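Local coordinates for thiamin pyrophosphokinase (Geobacillus thermodenitrificans, PDB 3K94), which probably catalyses the ATP-dependent transfer of a pyrophosphate group to thiamin, giving thiamin diphosphate, at residues 43-51 / 80-88. Residues are numbered along the deposited sequence; the frame is centred on the assembly and turned at random.
Sequences RPVRAFGDF and DMEIALDWA
R46 spreads its guanidinium flat on one face of the W87 indole, the two planes only 5° apart and their centres 4.2 Å from each other, a cation-pi stack. CD of R46 sits over the six-membered ring, 3.7 Å from its centroid, while NE, CZ and NH1 run on past CE2 toward NE1. The bend at chi3 (-74°) lays the end of the arginine chain along the indole instead of letting it run straight on. In the plane of the indole, at its edge, is the carbonyl O of A84. The F48 ring takes A84 on one face: CA stands over the ring centre, 3.6 Å away in a CH-pi contact, and CB reaches CD1 at 3.5 Å. I83 CG1 packs against CD2 of the same ring, and W87 CB meets CZ, the F48 and W87 planes lying oblique. A glycine in place of W87 would probably leave the R46 guanidinium without its flat support, free to swing, and open a gap beside CZ of F48.

Beyond the rings, the D80 carboxylate lies against the backbone of G49, where a side chain would crowd OD2. One water ties this end together, accepting from D50 N at 2.8 Å and donating to D80 OD2 at 2.7 Å. D31 OD1 also lies close to D80 OD2.

Strand 46-48 lies between strands 28-30 and 71-72 of the parallel part of the large sheet in the catalytic domain. Helix 80-88 covers it, running at 144° to the strand, with A84 and W87 also touching strand 28-30; M81, E82 and L85 lean instead on helix 106-118.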
ATOM      1  N   ARG B  43     -14.877 -19.990 -14.894  1.00 34.02           N
ATOM      2  CA  ARG B  43     -14.737 -21.075 -13.925  1.00 34.87           C
ATOM      3  C   ARG B  43     -13.334 -21.109 -13.346  1.00 29.05           C
ATOM      4  O   ARG B  43     -12.362 -21.285 -14.076  1.00 34.01           O
ATOM      5  CB  ARG B  43     -15.047 -22.430 -14.549  1.00 38.15           C
ATOM      6  CG  ARG B  43     -15.201 -23.531 -13.502  1.00 42.69           C
ATOM      7  CD  ARG B  43     -15.210 -24.907 -14.144  1.00 48.20           C
ATOM      8  NE  ARG B  43     -15.640 -25.942 -13.210  1.00 53.28           N
ATOM      9  CZ  ARG B  43     -14.817 -26.600 -12.404  1.00 57.52           C
ATOM     10  NH1 ARG B  43     -13.517 -26.325 -12.418  1.00 59.20           N
ATOM     11  NH2 ARG B  43     -15.293 -27.528 -11.585  1.00 58.38           N
ATOM     12  N   PRO B  44     -13.225 -20.937 -12.025  1.00 23.79           N
ATOM     13  CA  PRO B  44     -11.916 -21.031 -11.388  1.00 26.37           C
ATOM     14  C   PRO B  44     -11.413 -22.453 -11.567  1.00 27.43           C
ATOM     15  O   PRO B  44     -12.180 -23.392 -11.379  1.00 27.96           O
ATOM     16  CB  PRO B  44     -12.223 -20.777  -9.903  1.00 26.08           C
ATOM     17  CG  PRO B  44     -13.622 -20.282  -9.847  1.00 28.82           C
ATOM     18  CD  PRO B  44     -14.313 -20.837 -11.044  1.00 29.44           C
ATOM     19  N   VAL B  45     -10.152 -22.624 -11.922  1.00 26.44           N
ATOM     20  CA  VAL B  45      -9.632 -23.973 -12.032  1.00 31.90           C
ATOM     21  C   VAL B  45      -9.423 -24.490 -10.619  1.00 32.35           C
ATOM     22  O   VAL B  45      -9.286 -25.695 -10.378  1.00 33.11           O
ATOM     23  CB  VAL B  45      -8.337 -24.001 -12.831  1.00 34.37           C
ATOM     24  CG1 VAL B  45      -8.603 -23.499 -14.259  1.00 31.27           C
ATOM     25  CG2 VAL B  45      -7.288 -23.154 -12.144  1.00 33.73           C
ATOM     26  N   ARG B  46      -9.455 -23.557  -9.679  1.00 30.77           N
ATOM     27  CA  ARG B  46      -9.159 -23.852  -8.290  1.00 36.02           C
ATOM     28  C   ARG B  46      -9.622 -22.679  -7.432  1.00 29.34           C
ATOM     29  O   ARG B  46      -9.608 -21.547  -7.892  1.00 29.86           O
ATOM     30  CB  ARG B  46      -7.656 -24.061  -8.144  1.00 39.06           C
ATOM     31  CG  ARG B  46      -7.232 -24.618  -6.826  1.00 46.10           C
ATOM     32  CD  ARG B  46      -5.860 -25.246  -6.954  1.00 54.36           C
ATOM     33  NE  ARG B  46      -5.911 -26.524  -7.658  1.00 59.50           N
ATOM     34  CZ  ARG B  46      -5.480 -27.675  -7.147  1.00 63.74           C
ATOM     35  NH1 ARG B  46      -4.954 -27.715  -5.926  1.00 61.10           N
ATOM     36  NH2 ARG B  46      -5.564 -28.789  -7.862  1.00 66.73           N
ATOM     37  N   ALA B  47     -10.068 -22.953  -6.207  1.00 22.81           N
ATOM     38  CA  ALA B  47     -10.378 -21.896  -5.246  1.00 24.83           C
ATOM     39  C   ALA B  47      -9.762 -22.194  -3.877  1.00 28.69           C
ATOM     40  O   ALA B  47      -9.556 -23.349  -3.512  1.00 31.22           O
ATOM     41  CB  ALA B  47     -11.882 -21.692  -5.116  1.00 22.60           C
ATOM     42  N   PHE B  48      -9.467 -21.144  -3.126  1.00 26.41           N
ATOM     43  CA  PHE B  48      -8.824 -21.277  -1.824  1.00 27.93           C
ATOM     44  C   PHE B  48      -9.531 -20.398  -0.811  1.00 27.08           C
ATOM     45  O   PHE B  48      -9.768 -19.220  -1.067  1.00 27.10           O
ATOM     46  CB  PHE B  48      -7.375 -20.817  -1.903  1.00 28.27           C
ATOM     47  CG  PHE B  48      -6.523 -21.640  -2.810  1.00 29.44           C
ATOM     48  CD1 PHE B  48      -6.463 -21.367  -4.164  1.00 29.08           C
ATOM     49  CD2 PHE B  48      -5.748 -22.670  -2.302  1.00 29.43           C
ATOM     50  CE1 PHE B  48      -5.655 -22.115  -4.999  1.00 29.82           C
ATOM     51  CE2 PHE B  48      -4.933 -23.416  -3.131  1.00 28.17           C
ATOM     52  CZ  PHE B  48      -4.890 -23.144  -4.484  1.00 27.53           C
ATOM     53  N   GLY B  49      -9.838 -20.967   0.346  1.00 24.77           N
ATOM     54  CA  GLY B  49     -10.566 -20.252   1.376  1.00 24.50           C
ATOM     55  C   GLY B  49     -11.697 -21.082   1.952  1.00 27.24           C
ATOM     56  O   GLY B  49     -11.969 -22.200   1.490  1.00 29.73           O
ATOM     57  N   ASP B  50     -12.344 -20.535   2.974  1.00 29.92           N
ATOM     58  CA  ASP B  50     -13.506 -21.151   3.596  1.00 37.45           C
ATOM     59  C   ASP B  50     -14.760 -20.495   3.061  1.00 34.06           C
ATOM     60  O   ASP B  50     -14.735 -19.337   2.642  1.00 31.15           O
ATOM     61  CB  ASP B  50     -13.472 -20.961   5.115  1.00 44.97           C
ATOM     62  CG  ASP B  50     -12.433 -21.829   5.791  1.00 50.03           C
ATOM     63  OD1 ASP B  50     -12.044 -22.873   5.219  1.00 49.22           O
ATOM     64  OD2 ASP B  50     -12.010 -21.463   6.903  1.00 52.54           O
ATOM     65  N   PHE B  51     -15.866 -21.227   3.105  1.00 35.21           N
ATOM     66  CA  PHE B  51     -17.146 -20.677   2.680  1.00 40.60           C
ATOM     67  C   PHE B  51     -17.751 -19.680   3.680  1.00 42.26           C
ATOM     68  O   PHE B  51     -18.710 -18.974   3.358  1.00 44.28           O
ATOM     69  CB  PHE B  51     -18.133 -21.797   2.371  1.00 45.07           C
ATOM     70  CG  PHE B  51     -17.682 -22.713   1.277  1.00 49.24           C
ATOM     71  CD1 PHE B  51     -17.215 -23.988   1.570  1.00 50.45           C
ATOM     72  CD2 PHE B  51     -17.715 -22.301  -0.046  1.00 50.40           C
ATOM     73  CE1 PHE B  51     -16.798 -24.841   0.560  1.00 48.12           C
ATOM     74  CE2 PHE B  51     -17.296 -23.151  -1.060  1.00 51.70           C
ATOM     75  CZ  PHE B  51     -16.836 -24.421  -0.754  1.00 48.91           C
ATOM     76  N   ASP B  80      -5.316 -16.952   2.672  1.00 29.23           N
ATOM     77  CA  ASP B  80      -5.807 -17.676   1.514  1.00 26.47           C
ATOM     78  C   ASP B  80      -5.058 -17.300   0.238  1.00 27.72           C
ATOM     79  O   ASP B  80      -4.874 -18.133  -0.644  1.00 29.33           O
ATOM     80  CB  ASP B  80      -7.309 -17.447   1.364  1.00 26.56           C
ATOM     81  CG  ASP B  80      -8.083 -17.946   2.572  1.00 33.44           C
ATOM     82  OD1 ASP B  80      -7.610 -18.910   3.210  1.00 33.33           O
ATOM     83  OD2 ASP B  80      -9.147 -17.376   2.897  1.00 34.17           O
HETATM   84  N   MSE B  81      -4.635 -16.041   0.139  1.00 25.22           N
HETATM   85  CA  MSE B  81      -3.862 -15.596  -1.001  1.00 22.20           C
HETATM   86  C   MSE B  81      -2.512 -16.314  -1.018  1.00 21.65           C
HETATM   87  O   MSE B  81      -2.003 -16.705  -2.077  1.00 25.10           O
HETATM   88  CB  MSE B  81      -3.644 -14.085  -0.925  1.00 31.77           C
HETATM   89  CG  MSE B  81      -2.881 -13.523  -2.104  1.00 33.01           C
HETATM   90 SE   MSE B  81      -3.936 -13.632  -3.740  0.84 36.43          SE
HETATM   91  CE  MSE B  81      -5.326 -12.317  -3.389  1.00 25.78           C
ATOM     92  N   GLU B  82      -1.934 -16.480   0.166  1.00 25.89           N
ATOM     93  CA  GLU B  82      -0.641 -17.135   0.306  1.00 26.90           C
ATOM     94  C   GLU B  82      -0.704 -18.589  -0.159  1.00 24.63           C
ATOM     95  O   GLU B  82       0.109 -19.017  -0.973  1.00 28.64           O
ATOM     96  CB  GLU B  82      -0.151 -17.085   1.756  1.00 25.22           C
ATOM     97  CG  GLU B  82       1.079 -17.939   1.983  1.00 28.51           C
ATOM     98  CD  GLU B  82       1.730 -17.694   3.326  1.00 37.31           C
ATOM     99  OE1 GLU B  82       1.028 -17.254   4.258  1.00 39.56           O
ATOM    100  OE2 GLU B  82       2.945 -17.944   3.451  1.00 42.20           O
ATOM    101  N   ILE B  83      -1.673 -19.345   0.340  1.00 22.30           N
ATOM    102  CA  ILE B  83      -1.764 -20.732  -0.100  1.00 27.05           C
ATOM    103  C   ILE B  83      -2.032 -20.798  -1.595  1.00 25.31           C
ATOM    104  O   ILE B  83      -1.454 -21.647  -2.290  1.00 21.70           O
ATOM    105  CB  ILE B  83      -2.771 -21.600   0.717  1.00 39.27           C
ATOM    106  CG1 ILE B  83      -4.178 -21.008   0.708  1.00 35.49           C
ATOM    107  CG2 ILE B  83      -2.288 -21.767   2.154  1.00 43.27           C
ATOM    108  CD1 ILE B  83      -5.128 -21.735   1.648  1.00 33.92           C
ATOM    109  N   ALA B  84      -2.868 -19.883  -2.099  1.00 21.94           N
ATOM    110  CA  ALA B  84      -3.116 -19.833  -3.543  1.00 23.05           C
ATOM    111  C   ALA B  84      -1.820 -19.573  -4.308  1.00 24.96           C
ATOM    112  O   ALA B  84      -1.503 -20.261  -5.271  1.00 25.47           O
ATOM    113  CB  ALA B  84      -4.185 -18.784  -3.891  1.00 18.17           C
ATOM    114  N   LEU B  85      -1.052 -18.587  -3.860  1.00 27.18           N
ATOM    115  CA  LEU B  85       0.188 -18.264  -4.552  1.00 23.95           C
ATOM    116  C   LEU B  85       1.223 -19.389  -4.420  1.00 25.91           C
ATOM    117  O   LEU B  85       1.896 -19.727  -5.396  1.00 25.48           O
ATOM    118  CB  LEU B  85       0.770 -16.940  -4.073  1.00 25.81           C
ATOM    119  CG  LEU B  85       2.037 -16.509  -4.814  1.00 24.44           C
ATOM    120  CD1 LEU B  85       1.784 -16.261  -6.310  1.00 23.42           C
ATOM    121  CD2 LEU B  85       2.609 -15.298  -4.145  1.00 24.71           C
ATOM    122  N   ASP B  86       1.340 -19.961  -3.220  1.00 24.95           N
ATOM    123  CA  ASP B  86       2.229 -21.094  -2.989  1.00 23.69           C
ATOM    124  C   ASP B  86       1.980 -22.199  -4.037  1.00 29.05           C
ATOM    125  O   ASP B  86       2.911 -22.824  -4.547  1.00 31.98           O
ATOM    126  CB  ASP B  86       2.014 -21.653  -1.580  1.00 26.87           C
ATOM    127  CG  ASP B  86       2.608 -20.775  -0.489  1.00 28.85           C
ATOM    128  OD1 ASP B  86       3.425 -19.874  -0.796  1.00 30.16           O
ATOM    129  OD2 ASP B  86       2.250 -20.991   0.690  1.00 27.97           O
ATOM    130  N   TRP B  87       0.714 -22.426  -4.365  1.00 26.82           N
ATOM    131  CA  TRP B  87       0.357 -23.426  -5.360  1.00 22.60           C
ATOM    132  C   TRP B  87       0.705 -22.915  -6.757  1.00 26.84           C
ATOM    133  O   TRP B  87       1.411 -23.580  -7.518  1.00 30.48           O
ATOM    134  CB  TRP B  87      -1.133 -23.804  -5.250  1.00 24.72           C
ATOM    135  CG  TRP B  87      -1.637 -24.629  -6.412  1.00 24.91           C
ATOM    136  CD1 TRP B  87      -1.525 -25.989  -6.567  1.00 22.95           C
ATOM    137  CD2 TRP B  87      -2.314 -24.149  -7.587  1.00 27.76           C
ATOM    138  NE1 TRP B  87      -2.081 -26.374  -7.764  1.00 21.83           N
ATOM    139  CE2 TRP B  87      -2.574 -25.271  -8.407  1.00 28.80           C
ATOM    140  CE3 TRP B  87      -2.715 -22.883  -8.029  1.00 31.52           C
ATOM    141  CZ2 TRP B  87      -3.221 -25.163  -9.641  1.00 33.71           C
ATOM    142  CZ3 TRP B  87      -3.366 -22.779  -9.253  1.00 31.01           C
ATOM    143  CH2 TRP B  87      -3.608 -23.912 -10.044  1.00 34.12           C
ATOM    144  N   ALA B  88       0.212 -21.728  -7.087  1.00 28.17           N
ATOM    145  CA  ALA B  88       0.477 -21.103  -8.384  1.00 25.30           C
ATOM    146  C   ALA B  88       1.945 -21.156  -8.811  1.00 28.01           C
ATOM    147  O   ALA B  88       2.240 -21.460  -9.964  1.00 30.01           O
ATOM    148  CB  ALA B  88      -0.008 -19.655  -8.378  1.00 21.68           C
TER
HETATM  149  O   HOH W   1     -11.527 -18.120   4.016  1.00 43.01           O